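Local coordinates for protein hemolysin (Enterococcus faecalis, PDB 2R2Z) that is of uncertain function, forming the transporter-associated (CorC/HlyC) domain of a putative membrane protein whose family may bind flavin adenine dinucleotide, at residues E17-F29 / F33-A46. Sequence-based numbering, arbitrary orientation. Where two conformers were deposited one is given.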
ATOM      1  N   GLU A  17       5.366  -7.744   8.230  1.00  8.61           N
ATOM      2  CA  GLU A  17       4.000  -7.364   7.873  1.00  8.71           C
ATOM      3  C   GLU A  17       3.571  -6.113   8.611  1.00  8.07           C
ATOM      4  O   GLU A  17       3.730  -6.011   9.836  1.00  8.20           O
ATOM      5  CB  GLU A  17       3.059  -8.512   8.181  1.00  9.39           C
ATOM      6  CG  GLU A  17       1.701  -8.417   7.517  1.00 12.29           C
ATOM      7  CD  GLU A  17       0.919  -9.706   7.654  1.00 16.14           C
ATOM      8  OE1 GLU A  17       1.489 -10.757   8.025  1.00 20.40           O
ATOM      9  OE2 GLU A  17      -0.283  -9.684   7.392  1.00 16.80           O
ATOM     10  N   TYR A  18       2.996  -5.181   7.847  1.00  7.97           N
ATOM     11  CA  TYR A  18       2.689  -3.835   8.339  1.00  7.25           C
ATOM     12  C   TYR A  18       1.356  -3.385   7.769  1.00  7.64           C
ATOM     13  O   TYR A  18       0.923  -3.873   6.709  1.00  8.80           O
ATOM     14  CB  TYR A  18       3.782  -2.831   7.894  1.00  8.79           C
ATOM     15  CG  TYR A  18       5.171  -3.187   8.374  1.00  8.55           C
ATOM     16  CD1 TYR A  18       5.730  -2.547   9.480  1.00  9.11           C
ATOM     17  CD2 TYR A  18       5.896  -4.205   7.763  1.00  9.73           C
ATOM     18  CE1 TYR A  18       7.009  -2.896   9.933  1.00  9.71           C
ATOM     19  CE2 TYR A  18       7.144  -4.577   8.223  1.00 10.03           C
ATOM     20  CZ  TYR A  18       7.686  -3.925   9.312  1.00  9.90           C
ATOM     21  OH  TYR A  18       8.944  -4.309   9.728  1.00 11.90           O
ATOM     22  N   LEU A  19       0.710  -2.453   8.465  1.00  7.47           N
ATOM     23  CA  LEU A  19      -0.436  -1.714   7.940  1.00  7.59           C
ATOM     24  C   LEU A  19       0.023  -0.293   7.674  1.00  8.05           C
ATOM     25  O   LEU A  19       0.667   0.328   8.515  1.00  9.73           O
ATOM     26  CB  LEU A  19      -1.604  -1.720   8.940  1.00  8.56           C
ATOM     27  CG  LEU A  19      -2.150  -3.109   9.272  1.00  8.50           C
ATOM     28  CD1 LEU A  19      -3.192  -3.025  10.392  1.00 10.69           C
ATOM     29  CD2 LEU A  19      -2.761  -3.791   8.048  1.00 10.95           C
ATOM     30  N   VAL A  20      -0.301   0.204   6.492  1.00  8.02           N
ATOM     31  CA  VAL A  20       0.161   1.515   6.036  1.00  8.27           C
ATOM     32  C   VAL A  20      -1.049   2.360   5.670  1.00  8.49           C
ATOM     33  O   VAL A  20      -1.919   1.910   4.916  1.00  8.94           O
ATOM     34  CB  VAL A  20       1.102   1.351   4.825  1.00  8.54           C
ATOM     35  CG1 VAL A  20       1.381   2.708   4.124  1.00 10.96           C
ATOM     36  CG2 VAL A  20       2.391   0.678   5.282  1.00 10.34           C
ATOM     37  N   GLN A  21      -1.132   3.569   6.217  1.00  8.94           N
ATOM     38  CA  GLN A  21      -2.203   4.477   5.854  0.50  9.04           C
ATOM     39  C   GLN A  21      -2.059   4.903   4.395  1.00  9.57           C
ATOM     40  O   GLN A  21      -0.957   5.194   3.918  1.00  9.30           O
ATOM     41  CB  GLN A  21      -2.198   5.692   6.797  0.50  9.56           C
ATOM     42  CG  GLN A  21      -2.346   5.294   8.284  0.50 10.08           C
ATOM     43  CD  GLN A  21      -3.696   4.671   8.580  0.50  9.97           C
ATOM     44  OE1 GLN A  21      -4.724   5.227   8.210  0.50 11.58           O
ATOM     45  NE2 GLN A  21      -3.703   3.516   9.245  0.50 10.87           N
ATOM     46  N   GLY A  22      -3.185   4.954   3.690  1.00  9.45           N
ATOM     47  CA  GLY A  22      -3.213   5.377   2.288  1.00  9.16           C
ATOM     48  C   GLY A  22      -2.561   6.732   2.049  1.00  8.77           C
ATOM     49  O   GLY A  22      -1.984   6.977   0.980  1.00  9.13           O
ATOM     50  N   ARG A  23      -2.666   7.629   3.033  1.00  9.57           N
ATOM     51  CA  ARG A  23      -2.092   8.962   2.881  1.00 10.83           C
ATOM     52  C   ARG A  23      -0.568   9.019   2.950  1.00  9.98           C
ATOM     53  O   ARG A  23       0.014  10.059   2.643  1.00 10.94           O
ATOM     54  CB  ARG A  23      -2.656   9.919   3.935  1.00 10.95           C
ATOM     55  CG  ARG A  23      -2.324   9.513   5.367  1.00 12.44           C
ATOM     56  CD  ARG A  23      -2.625  10.631   6.380  1.00 13.88           C
ATOM     57  NE  ARG A  23      -3.985  11.159   6.271  1.00 18.76           N
ATOM     58  CZ  ARG A  23      -5.059  10.630   6.839  1.00 20.29           C
ATOM     59  NH1 ARG A  23      -4.962   9.518   7.557  1.00 20.46           N
ATOM     60  NH2 ARG A  23      -6.240  11.218   6.673  1.00 19.61           N
HETATM   61  N   MSE A  24       0.084   7.929   3.364  1.00  9.68           N
HETATM   62  CA  MSE A  24       1.537   7.921   3.432  1.00  9.60           C
HETATM   63  C   MSE A  24       2.099   8.185   2.045  1.00  8.81           C
HETATM   64  O   MSE A  24       1.667   7.581   1.063  1.00  9.02           O
HETATM   65  CB  MSE A  24       2.037   6.590   3.968  1.00  9.28           C
HETATM   66  CG  MSE A  24       3.525   6.597   4.246  1.00  9.93           C
HETATM   67 SE   MSE A  24       4.137   4.913   5.042  0.70 11.07          SE
HETATM   68  CE  MSE A  24       5.822   5.546   5.820  1.00 12.17           C
ATOM     69  N   LEU A  25       3.066   9.086   1.960  1.00  9.09           N
ATOM     70  CA  LEU A  25       3.693   9.350   0.679  1.00  9.00           C
ATOM     71  C   LEU A  25       4.537   8.170   0.221  1.00  8.93           C
ATOM     72  O   LEU A  25       5.187   7.517   1.035  1.00  9.60           O
ATOM     73  CB  LEU A  25       4.583  10.592   0.786  1.00 10.69           C
ATOM     74  CG  LEU A  25       3.830  11.882   1.108  1.00 11.78           C
ATOM     75  CD1 LEU A  25       4.844  12.984   1.311  1.00 14.29           C
ATOM     76  CD2 LEU A  25       2.870  12.266   0.000  1.00 14.53           C
ATOM     77  N   ILE A  26       4.551   7.908  -1.086  1.00  9.35           N
ATOM     78  CA  ILE A  26       5.435   6.886  -1.645  1.00  9.41           C
ATOM     79  C   ILE A  26       6.879   7.146  -1.201  1.00  9.88           C
ATOM     80  O   ILE A  26       7.595   6.224  -0.803  1.00  9.19           O
ATOM     81  CB  ILE A  26       5.349   6.853  -3.192  1.00  9.47           C
ATOM     82  CG1 ILE A  26       3.940   6.492  -3.655  1.00 10.63           C
ATOM     83  CG2 ILE A  26       6.376   5.876  -3.768  1.00 11.31           C
ATOM     84  CD1 ILE A  26       3.695   6.790  -5.130  1.00 11.59           C
ATOM     85  N   ASP A  27       7.320   8.401  -1.278  1.00  9.66           N
ATOM     86  CA  ASP A  27       8.690   8.716  -0.881  1.00 11.13           C
ATOM     87  C   ASP A  27       8.957   8.404   0.605  1.00 11.28           C
ATOM     88  O   ASP A  27      10.041   7.942   0.966  1.00 11.62           O
ATOM     89  CB  ASP A  27       9.003  10.184  -1.203  1.00 11.70           C
ATOM     90  CG  ASP A  27       9.019  10.475  -2.703  1.00 14.13           C
ATOM     91  OD1 ASP A  27       9.206   9.537  -3.510  1.00 16.18           O
ATOM     92  OD2 ASP A  27       8.880  11.672  -3.091  1.00 15.64           O
ATOM     93  N   GLU A  28       7.969   8.658   1.458  1.00 11.46           N
ATOM     94  CA  GLU A  28       8.043   8.331   2.891  1.00 12.56           C
ATOM     95  C   GLU A  28       8.132   6.814   3.094  1.00 11.30           C
ATOM     96  O   GLU A  28       8.943   6.329   3.880  1.00 11.48           O
ATOM     97  CB  GLU A  28       6.801   8.873   3.632  1.00 13.09           C
ATOM     98  CG  GLU A  28       6.776  10.401   3.844  1.00 15.89           C
ATOM     99  CD  GLU A  28       5.436  10.962   4.372  1.00 15.15           C
ATOM    100  OE1 GLU A  28       4.331  10.371   4.169  1.00 13.73           O
ATOM    101  OE2 GLU A  28       5.499  12.063   4.979  1.00 19.61           O
ATOM    102  N   PHE A  29       7.290   6.080   2.375  1.00  9.92           N
ATOM    103  CA  PHE A  29       7.308   4.625   2.426  1.00  9.36           C
ATOM    104  C   PHE A  29       8.702   4.092   2.062  1.00  8.81           C
ATOM    105  O   PHE A  29       9.254   3.249   2.761  1.00  8.99           O
ATOM    106  CB  PHE A  29       6.236   4.076   1.465  1.00  9.68           C
ATOM    107  CG  PHE A  29       6.141   2.576   1.433  1.00  8.79           C
ATOM    108  CD1 PHE A  29       5.211   1.904   2.223  1.00 10.68           C
ATOM    109  CD2 PHE A  29       6.960   1.838   0.590  1.00  9.45           C
ATOM    110  CE1 PHE A  29       5.116   0.517   2.183  1.00 11.79           C
ATOM    111  CE2 PHE A  29       6.879   0.463   0.547  1.00 10.19           C
ATOM    112  CZ  PHE A  29       5.954  -0.205   1.346  1.00 10.69           C
ATOM    113  N   PHE A  33      10.964   1.973   4.716  1.00 11.19           N
ATOM    114  CA  PHE A  33      11.080   0.541   4.432  1.00 11.67           C
ATOM    115  C   PHE A  33      12.241   0.132   3.543  1.00 12.70           C
ATOM    116  O   PHE A  33      12.419  -1.066   3.290  1.00 14.03           O
ATOM    117  CB  PHE A  33       9.758   0.017   3.859  1.00 11.47           C
ATOM    118  CG  PHE A  33       8.625   0.079   4.840  1.00 10.97           C
ATOM    119  CD1 PHE A  33       8.598  -0.761   5.950  1.00 11.87           C
ATOM    120  CD2 PHE A  33       7.606   0.991   4.673  1.00 12.43           C
ATOM    121  CE1 PHE A  33       7.563  -0.699   6.865  1.00 12.98           C
ATOM    122  CE2 PHE A  33       6.552   1.053   5.579  1.00 14.46           C
ATOM    123  CZ  PHE A  33       6.537   0.209   6.685  1.00 13.17           C
ATOM    124  N   GLU A  34      13.040   1.103   3.091  1.00 12.86           N
ATOM    125  CA  GLU A  34      14.196   0.804   2.239  0.50 13.86           C
ATOM    126  C   GLU A  34      13.789   0.160   0.917  1.00 13.68           C
ATOM    127  O   GLU A  34      14.419  -0.808   0.463  1.00 15.05           O
ATOM    128  CB  GLU A  34      15.207  -0.088   2.980  0.50 14.43           C
ATOM    129  CG  GLU A  34      16.243   0.689   3.748  0.50 17.80           C
ATOM    130  CD  GLU A  34      17.218   1.396   2.817  0.50 16.81           C
ATOM    131  OE1 GLU A  34      17.031   2.602   2.554  0.50 19.63           O
ATOM    132  OE2 GLU A  34      18.169   0.747   2.343  0.50 20.50           O
ATOM    133  N   THR A  35      12.745   0.683   0.310  1.00 12.45           N
ATOM    134  CA  THR A  35      12.212   0.139  -0.924  1.00 11.69           C
ATOM    135  C   THR A  35      12.426   1.123  -2.068  1.00 10.82           C
ATOM    136  O   THR A  35      12.897   2.254  -1.861  1.00 11.24           O
ATOM    137  CB  THR A  35      10.712  -0.204  -0.758  1.00 11.34           C
ATOM    138  OG1 THR A  35      10.021   0.949  -0.263  1.00 11.05           O
ATOM    139  CG2 THR A  35      10.520  -1.363   0.229  1.00 13.49           C
ATOM    140  N   ASP A  36      12.030   0.685  -3.260  0.50 10.33           N
ATOM    141  CA  ASP A  36      12.322   1.386  -4.510  0.50 10.38           C
ATOM    142  C   ASP A  36      11.073   1.595  -5.355  0.50  9.34           C
ATOM    143  O   ASP A  36      11.129   1.538  -6.590  0.50 10.25           O
ATOM    144  CB  ASP A  36      13.374   0.617  -5.313  0.50 10.97           C
ATOM    145  CG  ASP A  36      14.717   0.611  -4.638  0.50 13.98           C
ATOM    146  OD1 ASP A  36      15.301   1.696  -4.436  0.50 15.87           O
ATOM    147  OD2 ASP A  36      15.193  -0.493  -4.329  0.50 17.82           O
ATOM    148  N   LEU A  37       9.945   1.861  -4.705  1.00  9.35           N
ATOM    149  CA  LEU A  37       8.730   2.149  -5.454  1.00  8.84           C
ATOM    150  C   LEU A  37       8.802   3.504  -6.122  1.00  8.78           C
ATOM    151  O   LEU A  37       9.285   4.472  -5.524  1.00 10.07           O
ATOM    152  CB  LEU A  37       7.512   2.107  -4.521  1.00  9.53           C
ATOM    153  CG  LEU A  37       7.316   0.840  -3.693  1.00  9.57           C
ATOM    154  CD1 LEU A  37       5.980   0.914  -2.933  1.00 11.74           C
ATOM    155  CD2 LEU A  37       7.372  -0.421  -4.560  1.00 11.61           C
ATOM    156  N   HIS A  38       8.314   3.588  -7.353  1.00  9.13           N
ATOM    157  CA  HIS A  38       8.244   4.865  -8.060  1.00 10.72           C
ATOM    158  C   HIS A  38       7.038   4.845  -8.965  1.00 11.09           C
ATOM    159  O   HIS A  38       6.762   3.814  -9.589  1.00 11.50           O
ATOM    160  CB  HIS A  38       9.467   5.091  -8.951  1.00 11.80           C
ATOM    161  CG  HIS A  38      10.774   5.142  -8.222  1.00 12.77           C
ATOM    162  ND1 HIS A  38      11.146   6.200  -7.414  1.00 17.16           N
ATOM    163  CD2 HIS A  38      11.808   4.270  -8.196  1.00 12.20           C
ATOM    164  CE1 HIS A  38      12.351   5.971  -6.922  1.00 16.86           C
ATOM    165  NE2 HIS A  38      12.790   4.822  -7.405  1.00 16.77           N
HETATM  166  N   MSE A  39       6.359   5.982  -9.072  1.00 11.42           N
HETATM  167  CA  MSE A  39       5.225   6.142  -9.972  1.00 12.10           C
HETATM  168  C   MSE A  39       5.036   7.632 -10.259  1.00 13.52           C
HETATM  169  O   MSE A  39       4.859   8.428  -9.332  1.00 14.03           O
HETATM  170  CB  MSE A  39       3.952   5.548  -9.356  1.00 11.84           C
HETATM  171  CG  MSE A  39       2.723   5.633 -10.256  1.00 11.39           C
HETATM  172 SE   MSE A  39       1.208   4.741  -9.431  0.70 12.88          SE
HETATM  173  CE  MSE A  39       1.782   2.872  -9.644  1.00 12.35           C
ATOM    174  N   SER A  40       5.052   8.023 -11.532  1.00 15.26           N
ATOM    175  CA  SER A  40       4.886   9.435 -11.870  0.50 16.55           C
ATOM    176  C   SER A  40       3.461   9.917 -11.649  1.00 17.00           C
ATOM    177  O   SER A  40       2.500   9.172 -11.832  1.00 17.17           O
ATOM    178  CB  SER A  40       5.332   9.711 -13.302  0.50 16.90           C
ATOM    179  OG  SER A  40       6.726   9.522 -13.409  0.50 17.39           O
ATOM    180  N   ASP A  41       3.347  11.182 -11.237  1.00 17.73           N
ATOM    181  CA  ASP A  41       2.065  11.871 -11.082  1.00 19.25           C
ATOM    182  C   ASP A  41       1.157  11.295  -9.995  1.00 18.25           C
ATOM    183  O   ASP A  41      -0.040  11.585  -9.968  1.00 19.07           O
ATOM    184  CB  ASP A  41       1.316  11.924 -12.423  1.00 20.61           C
ATOM    185  CG  ASP A  41       2.044  12.741 -13.489  1.00 23.16           C
ATOM    186  OD1 ASP A  41       2.865  13.623 -13.150  0.70 24.21           O
ATOM    187  OD2 ASP A  41       1.787  12.487 -14.684  0.70 26.44           O
ATOM    188  N   VAL A  42       1.733  10.477  -9.113  1.00 16.40           N
ATOM    189  CA  VAL A  42       1.013   9.876  -7.995  1.00 14.75           C
ATOM    190  C   VAL A  42       1.934  10.025  -6.807  1.00 13.64           C
ATOM    191  O   VAL A  42       3.122   9.716  -6.900  1.00 14.45           O
ATOM    192  CB  VAL A  42       0.722   8.386  -8.257  1.00 14.96           C
ATOM    193  CG1 VAL A  42       0.077   7.754  -7.055  1.00 15.11           C
ATOM    194  CG2 VAL A  42      -0.169   8.222  -9.502  1.00 16.21           C
ATOM    195  N   ASP A  43       1.396  10.500  -5.687  1.00 12.13           N
ATOM    196  CA  ASP A  43       2.241  10.791  -4.541  1.00 12.17           C
ATOM    197  C   ASP A  43       2.025   9.904  -3.318  1.00 10.15           C
ATOM    198  O   ASP A  43       2.937   9.788  -2.519  1.00 10.21           O
ATOM    199  CB  ASP A  43       2.116  12.272  -4.163  1.00 13.49           C
ATOM    200  CG  ASP A  43       2.655  13.186  -5.246  1.00 16.36           C
ATOM    201  OD1 ASP A  43       3.783  12.938  -5.738  0.70 17.05           O
ATOM    202  OD2 ASP A  43       1.953  14.148  -5.590  0.70 16.80           O
ATOM    203  N   THR A  44       0.846   9.297  -3.192  1.00 10.03           N
ATOM    204  CA  THR A  44       0.521   8.540  -1.983  1.00  9.49           C
ATOM    205  C   THR A  44       0.436   7.046  -2.247  1.00  8.91           C
ATOM    206  O   THR A  44       0.271   6.609  -3.391  1.00  8.97           O
ATOM    207  CB  THR A  44      -0.812   8.992  -1.359  1.00 10.61           C
ATOM    208  OG1 THR A  44      -1.885   8.598  -2.218  1.00 11.01           O
ATOM    209  CG2 THR A  44      -0.851  10.507  -1.152  1.00 12.31           C
HETATM  210  N   MSE A  45       0.524   6.277  -1.166  1.00  8.01           N
HETATM  211  CA  MSE A  45       0.402   4.824  -1.256  1.00  8.55           C
HETATM  212  C   MSE A  45      -0.984   4.377  -1.672  1.00  8.86           C
HETATM  213  O   MSE A  45      -1.109   3.392  -2.390  1.00  8.48           O
HETATM  214  CB  MSE A  45       0.836   4.144   0.043  1.00  8.58           C
HETATM  215  CG  MSE A  45       2.347   4.287   0.300  1.00  9.13           C
HETATM  216 SE   MSE A  45       3.452   3.494  -1.108  0.70 10.01          SE
HETATM  217  CE  MSE A  45       2.926   1.627  -0.884  1.00 10.80           C
ATOM    218  N   ALA A  46      -2.018   5.114  -1.277  1.00  8.83           N
ATOM    219  CA  ALA A  46      -3.369   4.828  -1.784  1.00  9.48           C
ATOM    220  C   ALA A  46      -3.430   4.967  -3.308  1.00  9.58           C
ATOM    221  O   ALA A  46      -3.962   4.104  -4.014  1.00  9.95           O
ATOM    222  CB  ALA A  46      -4.410   5.744  -1.151  1.00  9.78           C
TER
HETATM  223  O   HOH W   1       5.666  10.504  -2.732  1.00 12.06           O
HETATM  224  O   HOH W   2       9.125   7.387  -5.467  1.00 22.60           O
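Phe29 lies between two side chains of 33-46, one on each face of its ring. Met45, a selenomethionine, sets its methyl CE over the ring centre, 3.9 Å from the centroid and 11° off the normal, a CH-pi contact; its SE approaches more obliquely. Bends at chi2 and chi3 fold the chain back to make this Met-aromatic contact. From the opposite face comes Phe33, whose CD2 is 3.5 Å from Phe29 CD1, displaced toward the rim. Phe33 in turn directs its edge at Tyr18 in a T-shaped pair, with centroids 5.0 Å apart, planes at 70° and CE1 above the centre of the tyrosine ring. Tyr10 and Phe89 also meet the Phe33 ring.

Apolar packing continues through Ile26, whose two branches diverge: CG2, anti to the backbone N, reaches Leu37 CB, whereas CD1 lies 4.2 Å from Val42 CG1. Leu37 CD1 also meets Phe29 CE2.

In the fold, helices 26-33 and 45-53 lie against an antiparallel sheet, in which 17-21 runs between strands 10-14 and 81-89, and the long loop joining the helices runs over them, Leu37 and Met39 touching Tyr48 of helix 45-53. The contact therefore joins strand, first helix, returning loop and the first turn of helix 45-53 within the transporter-associated domain.

Backbone bonds join the segments where the helices begin. Ala46 N donates to Gly22 O, Met45 N to Met24 O at 2.8 Å, and Ile26 N to Asp43 O at 2.9 Å; the last two flank the single Leu25-Thr44 bridge. Leu25 and Thr44 are both N-cap residues, and Thr44 OG1 caps Gly47 N.

Water supplements these bonds: one molecule accepts from Asp27 N and donates to Asp43 O, while a second donates to both Asp27 OD1 and Leu37 O, the latter at 2.9 Å.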